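Local structure of Alr2269 protein (Nostoc sp., 3MC8) at residues A[222-227]-A[258-263]; A[218-223]-A[295-300]; A[254-259]-A[274-279]; A[284-289]-A[301-306]. The protein probably serves as an Omp85-type outer-membrane protein, whose soluble part carries POTRA domains, modules that in relatives handle client polypeptides. All blocks are in the same frame, centred on the assembly; numbering follows the deposited sequence.

Interaction 1 of 4, residues A[222-227]-A[258-263]; sequences ENISVR and LKPGQV
E222 and P260 bring their CA atoms to 5.0 Å where the start of strand 221-229 meets the loop 258-263, and the touching parts run at 134° to each other without a hydrogen bond between them. I224 carries the contact. With CG1 anti to the carbonyl carbon (chi1 -61°) and CD1 extended beyond it (chi2 180°), the side chain reaches into the loop and its methyl end does the touching. There I224 CD1 lies 4.0 Å from L258 CG, 3.7 Å from K259 CA and 3.9 Å from P260 CD, so one methyl meets a leucine branch point, a backbone carbon and the CD atom of a proline ring. The ring also meets the strand's backbone: P260 CB sits 3.6 Å from E222 O. P260 and G261 are the central residues of a type II beta turn from K259 to Q262, closed by Q262 N to K259 O at 3.0 Å; the positive phi of G261 suits the third position of that turn. E222 sets off away from the loop at CB, and its carboxylate accepts the backbone N-H groups of T293 and D294. Next to the contact, L258 N is bound by D272 of helix 266-277, V226 packs on helix 249-253, and the strand itself pairs with strand 298-306 in the sheet of this POTRA domain.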
loop_
_atom_site.group_PDB
_atom_site.type_symbol
_atom_site.label_atom_id
_atom_site.label_comp_id
_atom_site.label_asym_id
_atom_site.label_seq_id
_atom_site.Cartn_x
_atom_site.Cartn_y
_atom_site.Cartn_z
ATOM N N GLU A 222 -9.416 10.019 12.917
ATOM C CA GLU A 222 -8.918 10.352 14.225
ATOM C C GLU A 222 -9.662 11.537 14.830
ATOM O O GLU A 222 -9.967 11.536 16.014
ATOM C CB GLU A 222 -7.473 10.732 14.042
ATOM C CG GLU A 222 -6.662 10.953 15.277
ATOM C CD GLU A 222 -5.206 11.167 14.912
ATOM O OE1 GLU A 222 -4.559 10.206 14.401
ATOM O OE2 GLU A 222 -4.732 12.313 15.098
ATOM N N ASN A 223 -9.923 12.568 14.033
ATOM C CA ASN A 223 -10.629 13.747 14.497
ATOM C C ASN A 223 -11.444 14.283 13.343
ATOM O O ASN A 223 -11.061 14.116 12.197
ATOM C CB ASN A 223 -9.645 14.804 14.988
ATOM C CG ASN A 223 -9.247 14.599 16.463
ATOM O OD1 ASN A 223 -10.062 14.839 17.381
ATOM N ND2 ASN A 223 -7.993 14.154 16.701
ATOM N N ILE A 224 -12.578 14.889 13.664
ATOM C CA ILE A 224 -13.411 15.579 12.718
ATOM C C ILE A 224 -13.500 17.002 13.213
ATOM O O ILE A 224 -13.746 17.211 14.388
ATOM C CB ILE A 224 -14.816 14.968 12.732
ATOM C CG1 ILE A 224 -14.730 13.496 12.332
ATOM C CG2 ILE A 224 -15.770 15.728 11.799
ATOM C CD1 ILE A 224 -16.072 12.778 12.320
ATOM N N SER A 225 -13.322 17.998 12.359
ATOM C CA SER A 225 -13.529 19.379 12.822
ATOM C C SER A 225 -14.156 20.183 11.743
ATOM O O SER A 225 -14.323 19.693 10.649
ATOM C CB SER A 225 -12.212 20.019 13.232
ATOM O OG SER A 225 -11.305 20.040 12.140
ATOM N N VAL A 226 -14.487 21.430 12.044
ATOM C CA VAL A 226 -15.276 22.268 11.147
ATOM C C VAL A 226 -14.474 23.513 10.936
ATOM O O VAL A 226 -13.927 24.088 11.872
ATOM C CB VAL A 226 -16.660 22.634 11.756
ATOM C CG1 VAL A 226 -17.494 23.520 10.809
ATOM C CG2 VAL A 226 -17.412 21.401 12.068
ATOM N N ARG A 227 -14.397 23.939 9.697
ATOM C CA ARG A 227 -13.628 25.110 9.386
ATOM C C ARG A 227 -14.405 25.960 8.420
ATOM O O ARG A 227 -14.907 25.471 7.420
ATOM C CB ARG A 227 -12.293 24.709 8.792
ATOM C CG ARG A 227 -11.657 25.767 7.920
ATOM C CD ARG A 227 -10.177 25.926 8.139
ATOM N NE ARG A 227 -9.908 26.831 9.275
ATOM C CZ ARG A 227 -8.690 27.271 9.641
ATOM N NH1 ARG A 227 -7.587 26.906 8.965
ATOM N NH2 ARG A 227 -8.569 28.086 10.694
ATOM N N LEU A 258 -20.332 10.450 10.289
ATOM C CA LEU A 258 -18.991 9.968 10.492
ATOM C C LEU A 258 -18.492 10.356 11.862
ATOM O O LEU A 258 -18.739 11.458 12.322
ATOM C CB LEU A 258 -18.045 10.520 9.436
ATOM C CG LEU A 258 -16.594 9.987 9.442
ATOM C CD1 LEU A 258 -16.516 8.558 8.899
ATOM C CD2 LEU A 258 -15.699 10.879 8.643
ATOM N N LYS A 259 -17.793 9.427 12.512
ATOM C CA LYS A 259 -17.232 9.656 13.849
ATOM C C LYS A 259 -15.803 9.130 13.919
ATOM O O LYS A 259 -15.466 8.178 13.230
ATOM C CB LYS A 259 -18.083 8.933 14.909
ATOM C CG LYS A 259 -19.518 9.477 14.991
ATOM C CD LYS A 259 -19.615 10.820 15.814
ATOM C CE LYS A 259 -20.863 11.670 15.492
ATOM N NZ LYS A 259 -21.819 10.956 14.595
ATOM N N PRO A 260 -14.984 9.725 14.784
ATOM C CA PRO A 260 -13.661 9.234 15.099
ATOM C C PRO A 260 -13.747 7.792 15.470
ATOM O O PRO A 260 -14.608 7.435 16.258
ATOM C CB PRO A 260 -13.279 10.044 16.330
ATOM C CG PRO A 260 -14.035 11.313 16.171
ATOM C CD PRO A 260 -15.349 10.865 15.641
ATOM N N GLY A 261 -12.884 6.962 14.897
ATOM C CA GLY A 261 -12.955 5.537 15.117
ATOM C C GLY A 261 -13.570 4.787 13.962
ATOM O O GLY A 261 -13.458 3.554 13.908
ATOM N N GLN A 262 -14.219 5.491 13.035
ATOM C CA GLN A 262 -14.709 4.822 11.836
ATOM C C GLN A 262 -13.743 4.985 10.697
ATOM O O GLN A 262 -12.901 5.875 10.695
ATOM C CB GLN A 262 -16.057 5.359 11.383
ATOM C CG GLN A 262 -17.058 5.440 12.505
ATOM C CD GLN A 262 -18.445 5.892 12.072
ATOM O OE1 GLN A 262 -18.640 6.471 10.990
ATOM N NE2 GLN A 262 -19.421 5.633 12.938
ATOM N N VAL A 263 -13.913 4.122 9.709
ATOM C CA VAL A 263 -13.072 4.111 8.563
ATOM C C VAL A 263 -13.698 5.050 7.561
ATOM O O VAL A 263 -14.875 4.905 7.196
ATOM C CB VAL A 263 -12.979 2.736 7.909
ATOM C CG1 VAL A 263 -12.142 2.848 6.618
ATOM C CG2 VAL A 263 -12.385 1.697 8.872
#

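Interaction 2 of 4, residues A[218-223]-A[295-300]; sequences EGVVEN and PTKVNV
K297 and V220 lie side by side and point the same way, the extended lysine chain running along the valine with K297 CE 3.8 Å from V220 CG1. Across this lysine, at about a right angle, comes the E222 side chain, carried out by a CG anti to the backbone N (chi1 -172°); E222 OE1 stands 3.6 Å from K297 CB. The charged ends do not meet: K297 NZ remains 5.1 Å from E222 OE1, the carboxylate being held by the T293 and D294 backbone. N299 sits beside N223 and obliquely against E222. V221 and V298 share the other face, on which V221 CG1 touches V300 CG2 at 3.9 Å and L258 packs against V221.

The backbones join in parallel fashion. V220 O accepts from V298 N at 3.2 Å, and V298 O from E222 N at 2.8 Å. The next bond, V300 N to N223 O at 2.8 Å, comes after an irregularity at E222, whose psi of -43° departs from strand values. Just ahead of the first of these bonds, a water accepts from V220 N and gives a weak bond to T296 O. The chemistry is thus divided: main-chain bonds and buried valines hold the strands together, while the opposite charges of E222 and K297 probably act only at a distance.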
loop_
_atom_site.group_PDB
_atom_site.type_symbol
_atom_site.label_atom_id
_atom_site.label_comp_id
_atom_site.label_asym_id
_atom_site.label_seq_id
_atom_site.Cartn_x
_atom_site.Cartn_y
_atom_site.Cartn_z
ATOM N N GLU A 218 -7.072 1.035 6.673
ATOM C CA GLU A 218 -8.254 1.239 5.848
ATOM C C GLU A 218 -8.695 2.683 5.779
ATOM O O GLU A 218 -9.458 3.035 4.890
ATOM C CB GLU A 218 -9.385 0.361 6.340
ATOM C CG GLU A 218 -9.220 -1.093 5.941
ATOM C CD GLU A 218 -10.248 -2.035 6.590
ATOM O OE1 GLU A 218 -10.727 -1.728 7.719
ATOM O OE2 GLU A 218 -10.535 -3.098 5.975
ATOM N N GLY A 219 -8.243 3.509 6.716
ATOM C CA GLY A 219 -8.609 4.918 6.708
ATOM C C GLY A 219 -9.372 5.380 7.932
ATOM O O GLY A 219 -10.339 6.171 7.857
ATOM N N VAL A 220 -8.911 4.901 9.072
ATOM C CA VAL A 220 -9.549 5.202 10.321
ATOM C C VAL A 220 -9.411 6.678 10.566
ATOM O O VAL A 220 -8.347 7.230 10.391
ATOM C CB VAL A 220 -8.903 4.391 11.466
ATOM C CG1 VAL A 220 -9.410 4.882 12.802
ATOM C CG2 VAL A 220 -9.201 2.900 11.284
ATOM N N VAL A 221 -10.507 7.303 10.951
ATOM C CA VAL A 221 -10.579 8.733 11.235
ATOM C C VAL A 221 -10.176 8.976 12.675
ATOM O O VAL A 221 -10.582 8.264 13.549
ATOM C CB VAL A 221 -12.013 9.210 11.094
ATOM C CG1 VAL A 221 -12.105 10.694 11.303
ATOM C CG2 VAL A 221 -12.536 8.825 9.755
ATOM N N GLU A 222 -9.416 10.019 12.917
ATOM C CA GLU A 222 -8.918 10.352 14.225
ATOM C C GLU A 222 -9.662 11.537 14.830
ATOM O O GLU A 222 -9.967 11.536 16.014
ATOM C CB GLU A 222 -7.473 10.732 14.042
ATOM C CG GLU A 222 -6.662 10.953 15.277
ATOM C CD GLU A 222 -5.206 11.167 14.912
ATOM O OE1 GLU A 222 -4.559 10.206 14.401
ATOM O OE2 GLU A 222 -4.732 12.313 15.098
ATOM N N ASN A 223 -9.923 12.568 14.033
ATOM C CA ASN A 223 -10.629 13.747 14.497
ATOM C C ASN A 223 -11.444 14.283 13.343
ATOM O O ASN A 223 -11.061 14.116 12.197
ATOM C CB ASN A 223 -9.645 14.804 14.988
ATOM C CG ASN A 223 -9.247 14.599 16.463
ATOM O OD1 ASN A 223 -10.062 14.839 17.381
ATOM N ND2 ASN A 223 -7.993 14.154 16.701
ATOM N N PRO A 295 -0.139 8.667 11.847
ATOM C CA PRO A 295 -0.099 8.783 10.377
ATOM C C PRO A 295 -0.786 7.678 9.598
ATOM O O PRO A 295 -0.953 7.817 8.379
ATOM C CB PRO A 295 1.403 8.740 10.051
ATOM C CG PRO A 295 2.104 8.933 11.359
ATOM C CD PRO A 295 1.195 8.370 12.400
ATOM N N THR A 296 -1.121 6.569 10.263
ATOM C CA THR A 296 -2.025 5.582 9.658
ATOM C C THR A 296 -3.411 6.214 9.455
ATOM O O THR A 296 -4.091 5.986 8.456
ATOM C CB THR A 296 -2.194 4.303 10.520
ATOM O OG1 THR A 296 -2.080 4.620 11.912
ATOM C CG2 THR A 296 -1.143 3.278 10.152
ATOM N N LYS A 297 -3.798 7.036 10.413
ATOM C CA LYS A 297 -5.099 7.657 10.406
ATOM C C LYS A 297 -5.104 8.996 9.694
ATOM O O LYS A 297 -4.070 9.496 9.226
ATOM C CB LYS A 297 -5.571 7.849 11.841
ATOM C CG LYS A 297 -5.539 6.593 12.653
ATOM C CD LYS A 297 -6.039 6.891 14.033
ATOM C CE LYS A 297 -6.300 5.630 14.814
ATOM N NZ LYS A 297 -6.859 5.951 16.138
ATOM N N VAL A 298 -6.301 9.558 9.646
ATOM C CA VAL A 298 -6.568 10.802 8.983
ATOM C C VAL A 298 -7.403 11.751 9.896
ATOM O O VAL A 298 -8.102 11.341 10.813
ATOM C CB VAL A 298 -7.269 10.495 7.631
ATOM C CG1 VAL A 298 -8.599 9.818 7.838
ATOM C CG2 VAL A 298 -7.472 11.724 6.859
ATOM N N ASN A 299 -7.274 13.034 9.677
ATOM C CA ASN A 299 -8.143 13.990 10.285
ATOM C C ASN A 299 -9.037 14.491 9.209
ATOM O O ASN A 299 -8.581 14.700 8.111
ATOM C CB ASN A 299 -7.326 15.125 10.846
ATOM C CG ASN A 299 -6.589 14.724 12.097
ATOM O OD1 ASN A 299 -6.889 13.702 12.692
ATOM N ND2 ASN A 299 -5.617 15.516 12.502
ATOM N N VAL A 300 -10.314 14.652 9.510
ATOM C CA VAL A 300 -11.253 15.139 8.551
ATOM C C VAL A 300 -11.620 16.544 8.957
ATOM O O VAL A 300 -11.792 16.802 10.137
ATOM C CB VAL A 300 -12.492 14.250 8.484
ATOM C CG1 VAL A 300 -13.567 14.860 7.585
ATOM C CG2 VAL A 300 -12.095 12.850 8.008
HETATM O O HOH W 1 -6.397 3.531 8.956
#

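Interaction 3 of 4, residues A[254-259]-A[274-279]; sequences REVELK and QRVFGT
E255 and V256 pack on the C-terminal part of helix 266-277 through R275 and V276, a partly buried loop-to-helix contact within a POTRA domain, where 254-259 is the first part of the loop between helices 249-253 and 266-277. The polar side of it is R275. Its chain leaves with CG anti to the backbone N (chi1 -178°) and bends at chi3, which brings the guanidinium edge-on to the loop: R275 NH1 donates to E255 O at 2.6 Å, with the oxygen in the guanidinium plane and the donor tilted 33° from the carbonyl plane. NH1 also forms a salt bridge with D272, whose same carboxylate oxygen accepts from E257 N, so D272 and R275 hold this loop jointly. On the other nitrogen, R275 NH2 makes a long salt bridge to E257 OE1 at 3.7 Å. The E255 side chain crosses R275 obliquely, E255 OE1 resting against R275 CG and CD (3.3 Å to CD) and not on the guanidinium. The apolar side is V276, with CG2 touching both E255 CB and V256 CG2 at 3.8 Å; V276 also rests on F282 and V285 of strand 282-291. The carbonyl of the same residue, V276 O, accepts from both T279 N and T279 OG1, the latter at 2.8 Å.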
loop_
_atom_site.group_PDB
_atom_site.type_symbol
_atom_site.label_atom_id
_atom_site.label_comp_id
_atom_site.label_asym_id
_atom_site.label_seq_id
_atom_site.Cartn_x
_atom_site.Cartn_y
_atom_site.Cartn_z
ATOM N N ARG A 254 -23.818 17.586 13.780
ATOM C CA ARG A 254 -24.897 16.676 14.064
ATOM C C ARG A 254 -25.547 16.136 12.805
ATOM O O ARG A 254 -26.340 15.206 12.861
ATOM C CB ARG A 254 -25.920 17.315 14.934
ATOM C CG ARG A 254 -26.775 18.332 14.271
ATOM C CD ARG A 254 -27.751 18.820 15.329
ATOM N NE ARG A 254 -28.734 19.658 14.692
ATOM C CZ ARG A 254 -29.956 19.855 15.134
ATOM N NH1 ARG A 254 -30.384 19.268 16.245
ATOM N NH2 ARG A 254 -30.743 20.651 14.432
ATOM N N GLU A 255 -25.220 16.733 11.674
ATOM C CA GLU A 255 -25.686 16.231 10.406
ATOM C C GLU A 255 -24.686 15.241 9.818
ATOM O O GLU A 255 -24.863 14.789 8.723
ATOM C CB GLU A 255 -25.858 17.391 9.433
ATOM C CG GLU A 255 -26.841 18.425 9.884
ATOM C CD GLU A 255 -28.269 17.891 10.094
ATOM O OE1 GLU A 255 -28.616 16.830 9.523
ATOM O OE2 GLU A 255 -29.060 18.557 10.833
ATOM N N VAL A 256 -23.623 14.919 10.530
ATOM C CA VAL A 256 -22.575 14.114 9.940
ATOM C C VAL A 256 -22.540 12.812 10.668
ATOM O O VAL A 256 -22.273 12.778 11.841
ATOM C CB VAL A 256 -21.198 14.793 10.069
ATOM C CG1 VAL A 256 -20.111 13.849 9.623
ATOM C CG2 VAL A 256 -21.171 16.122 9.270
ATOM N N GLU A 257 -22.797 11.715 9.973
ATOM C CA GLU A 257 -22.726 10.398 10.620
ATOM C C GLU A 257 -21.349 9.932 10.959
ATOM O O GLU A 257 -21.222 9.082 11.816
ATOM C CB GLU A 257 -23.405 9.325 9.786
ATOM C CG GLU A 257 -24.890 9.166 10.150
ATOM C CD GLU A 257 -25.688 8.454 9.069
ATOM O OE1 GLU A 257 -25.124 8.173 7.967
ATOM O OE2 GLU A 257 -26.892 8.193 9.325
ATOM N N LEU A 258 -20.332 10.450 10.289
ATOM C CA LEU A 258 -18.991 9.968 10.492
ATOM C C LEU A 258 -18.492 10.356 11.862
ATOM O O LEU A 258 -18.739 11.458 12.322
ATOM C CB LEU A 258 -18.045 10.520 9.436
ATOM C CG LEU A 258 -16.594 9.987 9.442
ATOM C CD1 LEU A 258 -16.516 8.558 8.899
ATOM C CD2 LEU A 258 -15.699 10.879 8.643
ATOM N N LYS A 259 -17.793 9.427 12.512
ATOM C CA LYS A 259 -17.232 9.656 13.849
ATOM C C LYS A 259 -15.803 9.130 13.919
ATOM O O LYS A 259 -15.466 8.178 13.230
ATOM C CB LYS A 259 -18.083 8.933 14.909
ATOM C CG LYS A 259 -19.518 9.477 14.991
ATOM C CD LYS A 259 -19.615 10.820 15.814
ATOM C CE LYS A 259 -20.863 11.670 15.492
ATOM N NZ LYS A 259 -21.819 10.956 14.595
ATOM N N GLN A 274 -23.953 16.193 1.873
ATOM C CA GLN A 274 -25.214 16.568 1.261
ATOM C C GLN A 274 -26.222 17.000 2.339
ATOM O O GLN A 274 -27.036 17.866 2.134
ATOM C CB GLN A 274 -25.779 15.403 0.434
ATOM C CG GLN A 274 -25.357 15.410 -1.016
ATOM C CD GLN A 274 -25.858 14.178 -1.761
ATOM O OE1 GLN A 274 -26.969 13.683 -1.490
ATOM N NE2 GLN A 274 -25.039 13.666 -2.685
ATOM N N ARG A 275 -26.136 16.360 3.482
ATOM C CA ARG A 275 -27.074 16.563 4.529
ATOM C C ARG A 275 -26.775 17.860 5.272
ATOM O O ARG A 275 -27.694 18.578 5.654
ATOM C CB ARG A 275 -27.024 15.354 5.471
ATOM C CG ARG A 275 -28.001 15.481 6.548
ATOM C CD ARG A 275 -28.169 14.319 7.505
ATOM N NE ARG A 275 -28.032 12.997 6.955
ATOM C CZ ARG A 275 -26.896 12.300 6.913
ATOM N NH1 ARG A 275 -25.750 12.825 7.347
ATOM N NH2 ARG A 275 -26.892 11.065 6.396
ATOM N N VAL A 276 -25.496 18.170 5.485
ATOM C CA VAL A 276 -25.085 19.491 5.985
ATOM C C VAL A 276 -25.598 20.561 5.021
ATOM O O VAL A 276 -26.172 21.561 5.406
ATOM C CB VAL A 276 -23.522 19.588 6.109
ATOM C CG1 VAL A 276 -23.040 21.010 6.204
ATOM C CG2 VAL A 276 -23.034 18.813 7.292
ATOM N N PHE A 277 -25.399 20.336 3.741
ATOM C CA PHE A 277 -25.845 21.288 2.742
ATOM C C PHE A 277 -27.334 21.421 2.703
ATOM O O PHE A 277 -27.856 22.475 2.371
ATOM C CB PHE A 277 -25.408 20.851 1.378
ATOM C CG PHE A 277 -25.510 21.907 0.381
ATOM C CD1 PHE A 277 -24.568 22.912 0.349
ATOM C CD2 PHE A 277 -26.552 21.920 -0.536
ATOM C CE1 PHE A 277 -24.647 23.936 -0.591
ATOM C CE2 PHE A 277 -26.646 22.923 -1.496
ATOM C CZ PHE A 277 -25.687 23.940 -1.528
ATOM N N GLY A 278 -28.021 20.346 3.034
ATOM C CA GLY A 278 -29.468 20.321 2.994
ATOM C C GLY A 278 -30.110 21.249 4.021
ATOM O O GLY A 278 -31.319 21.452 3.980
ATOM N N THR A 279 -29.313 21.798 4.941
ATOM C CA THR A 279 -29.849 22.655 5.973
ATOM C C THR A 279 -30.201 24.058 5.449
ATOM O O THR A 279 -30.867 24.819 6.140
ATOM C CB THR A 279 -28.874 22.841 7.158
ATOM O OG1 THR A 279 -27.678 23.468 6.701
ATOM C CG2 THR A 279 -28.555 21.544 7.832
#

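Interaction 4 of 4, residues A[284-289]-A[301-306]; sequences DVNVSL and VVNVVE
N286 and N303 face each other as a hydrogen-bonded pair of two antiparallel strands, N286 N giving to N303 O at 3.0 Å and N303 N to N286 O at 2.8 Å. S288 and V301 repeat the pattern with a reciprocal pair of bonds, and at the other end V305 N donates to D284 O at 3.0 Å. Between them, V285 with V304 and V287 with V302 are non-hydrogen-bonded pairs, where CA-H...O contacts such as V287 CA to V301 O, 3.3 Å, fill in.

Side-chain hydrogen bonds centre on the N303 amide. N303 ND2 donates to N286 OD1 at 2.8 Å in a nearly straight bond (168°), the acceptor lying in the plane of the N303 amide while the two amide planes stand 65° apart. The second hydrogen of N303 ND2 points to S288 OG at 3.3 Å, a weak bond, so both N-H groups of this buried amide have acceptors on the facing strand. N286 reaches that place because its CG lies between the backbone N and the carbonyl carbon (chi1 76°).

The strands form the beta hairpin of the POTRA domain, 282-291 being an outermost strand and 298-306 the central one, which pairs in parallel with strand 221-229 on its far side.

Apolar contacts divide by face. V285, V287, V302 and V304 share one, V285 CG1 meeting V302 CG1 at 4.2 Å; L273, V276 and F277 of helix 266-277 cover V285, and L273 also touches V287. On the face of N286 and N303, D284 CB meets V305 CG2 at 4.0 Å, and R227 of strand 221-229 lies against V301 and N303.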
loop_
_atom_site.group_PDB
_atom_site.type_symbol
_atom_site.label_atom_id
_atom_site.label_comp_id
_atom_site.label_asym_id
_atom_site.label_seq_id
_atom_site.Cartn_x
_atom_site.Cartn_y
_atom_site.Cartn_z
ATOM N N ASP A 284 -21.383 26.538 0.327
ATOM C CA ASP A 284 -20.576 25.429 -0.114
ATOM C C ASP A 284 -20.161 24.569 1.039
ATOM O O ASP A 284 -20.053 25.040 2.153
ATOM C CB ASP A 284 -19.367 25.923 -0.873
ATOM C CG ASP A 284 -18.650 24.814 -1.553
ATOM O OD1 ASP A 284 -19.305 24.083 -2.347
ATOM O OD2 ASP A 284 -17.444 24.648 -1.268
ATOM N N VAL A 285 -19.986 23.288 0.759
ATOM C CA VAL A 285 -19.653 22.307 1.764
ATOM C C VAL A 285 -18.710 21.326 1.114
ATOM O O VAL A 285 -19.023 20.791 0.081
ATOM C CB VAL A 285 -20.885 21.575 2.263
ATOM C CG1 VAL A 285 -20.500 20.653 3.365
ATOM C CG2 VAL A 285 -21.910 22.552 2.775
ATOM N N ASN A 286 -17.526 21.140 1.670
ATOM C CA ASN A 286 -16.666 20.080 1.205
ATOM C C ASN A 286 -15.875 19.581 2.373
ATOM O O ASN A 286 -15.876 20.190 3.432
ATOM C CB ASN A 286 -15.730 20.524 0.062
ATOM C CG ASN A 286 -14.554 21.374 0.551
ATOM O OD1 ASN A 286 -13.828 20.979 1.482
ATOM N ND2 ASN A 286 -14.358 22.550 -0.064
ATOM N N VAL A 287 -15.178 18.487 2.146
ATOM C CA VAL A 287 -14.349 17.847 3.143
ATOM C C VAL A 287 -12.906 17.797 2.650
ATOM O O VAL A 287 -12.649 17.635 1.462
ATOM C CB VAL A 287 -14.854 16.411 3.339
ATOM C CG1 VAL A 287 -14.728 15.654 2.029
ATOM C CG2 VAL A 287 -14.122 15.718 4.450
ATOM N N SER A 288 -11.956 17.961 3.550
ATOM C CA SER A 288 -10.558 17.791 3.185
ATOM C C SER A 288 -9.880 16.961 4.255
ATOM O O SER A 288 -10.427 16.774 5.340
ATOM C CB SER A 288 -9.893 19.137 2.991
ATOM O OG SER A 288 -9.660 19.740 4.224
ATOM N N LEU A 289 -8.718 16.410 3.945
ATOM C CA LEU A 289 -8.091 15.454 4.838
ATOM C C LEU A 289 -6.668 15.843 5.168
ATOM O O LEU A 289 -5.945 16.405 4.352
ATOM C CB LEU A 289 -8.099 14.092 4.188
ATOM C CG LEU A 289 -9.451 13.596 3.718
ATOM C CD1 LEU A 289 -9.305 12.276 2.946
ATOM C CD2 LEU A 289 -10.378 13.429 4.920
ATOM N N VAL A 301 -11.729 17.434 7.972
ATOM C CA VAL A 301 -12.159 18.786 8.171
ATOM C C VAL A 301 -13.356 19.031 7.287
ATOM O O VAL A 301 -13.277 18.816 6.073
ATOM C CB VAL A 301 -11.062 19.791 7.763
ATOM C CG1 VAL A 301 -11.584 21.235 7.845
ATOM C CG2 VAL A 301 -9.850 19.640 8.663
ATOM N N VAL A 302 -14.467 19.494 7.851
ATOM C CA VAL A 302 -15.584 19.849 7.027
ATOM C C VAL A 302 -15.457 21.329 6.861
ATOM O O VAL A 302 -15.524 22.087 7.856
ATOM C CB VAL A 302 -16.925 19.536 7.675
ATOM C CG1 VAL A 302 -18.022 19.869 6.720
ATOM C CG2 VAL A 302 -17.010 18.076 8.079
ATOM N N ASN A 303 -15.274 21.745 5.619
ATOM C CA ASN A 303 -15.067 23.142 5.257
ATOM C C ASN A 303 -16.366 23.699 4.735
ATOM O O ASN A 303 -17.023 23.073 3.899
ATOM C CB ASN A 303 -14.034 23.270 4.120
ATOM C CG ASN A 303 -12.712 22.679 4.473
ATOM O OD1 ASN A 303 -12.035 23.139 5.395
ATOM N ND2 ASN A 303 -12.332 21.640 3.762
ATOM N N VAL A 304 -16.696 24.906 5.150
ATOM C CA VAL A 304 -18.051 25.397 4.989
ATOM C C VAL A 304 -18.017 26.864 4.631
ATOM O O VAL A 304 -17.328 27.620 5.258
ATOM C CB VAL A 304 -18.810 25.214 6.320
ATOM C CG1 VAL A 304 -19.865 26.217 6.422
ATOM C CG2 VAL A 304 -19.405 23.839 6.407
ATOM N N VAL A 305 -18.732 27.273 3.609
ATOM C CA VAL A 305 -18.846 28.698 3.313
ATOM C C VAL A 305 -20.229 29.147 3.684
ATOM O O VAL A 305 -21.197 28.667 3.111
ATOM C CB VAL A 305 -18.646 29.008 1.837
ATOM C CG1 VAL A 305 -18.821 30.526 1.631
ATOM C CG2 VAL A 305 -17.288 28.519 1.374
ATOM N N GLU A 306 -20.316 30.054 4.649
ATOM C CA GLU A 306 -21.608 30.494 5.184
ATOM C C GLU A 306 -22.408 31.330 4.202
ATOM O O GLU A 306 -21.858 32.100 3.437
ATOM C CB GLU A 306 -21.428 31.237 6.500
ATOM C CG GLU A 306 -21.702 30.334 7.670
ATOM C CD GLU A 306 -21.472 30.955 9.031
ATOM O OE1 GLU A 306 -20.609 31.867 9.205
ATOM O OE2 GLU A 306 -22.171 30.474 9.940
#

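Overall arrangement
Interactions 2 and 4 build one three-stranded sheet on the shared central strand 298-306: interaction 2 adds strand 221-229 in parallel, irregular at E222, and interaction 4 strand 282-291 antiparallel and regular. Both are partly buried and rest on main-chain bonds; interaction 4 adds an amide bond between N303 and N286, while in interaction 2 the charges of E222 and K297 stay apart. Interactions 1 and 3 divide the loop between helices 249-253 and 266-277. Interaction 1 is a surface contact of methyl and ring packing, with no hydrogen bond across it, whereas interaction 3, partly buried, adds arginine bonds. L258 CD2 packs on V221 CG2 at 3.9 Å, and V276 CG1 on V285 CG1 at 3.8 Å, joining loop and helix to the sheet's valine face.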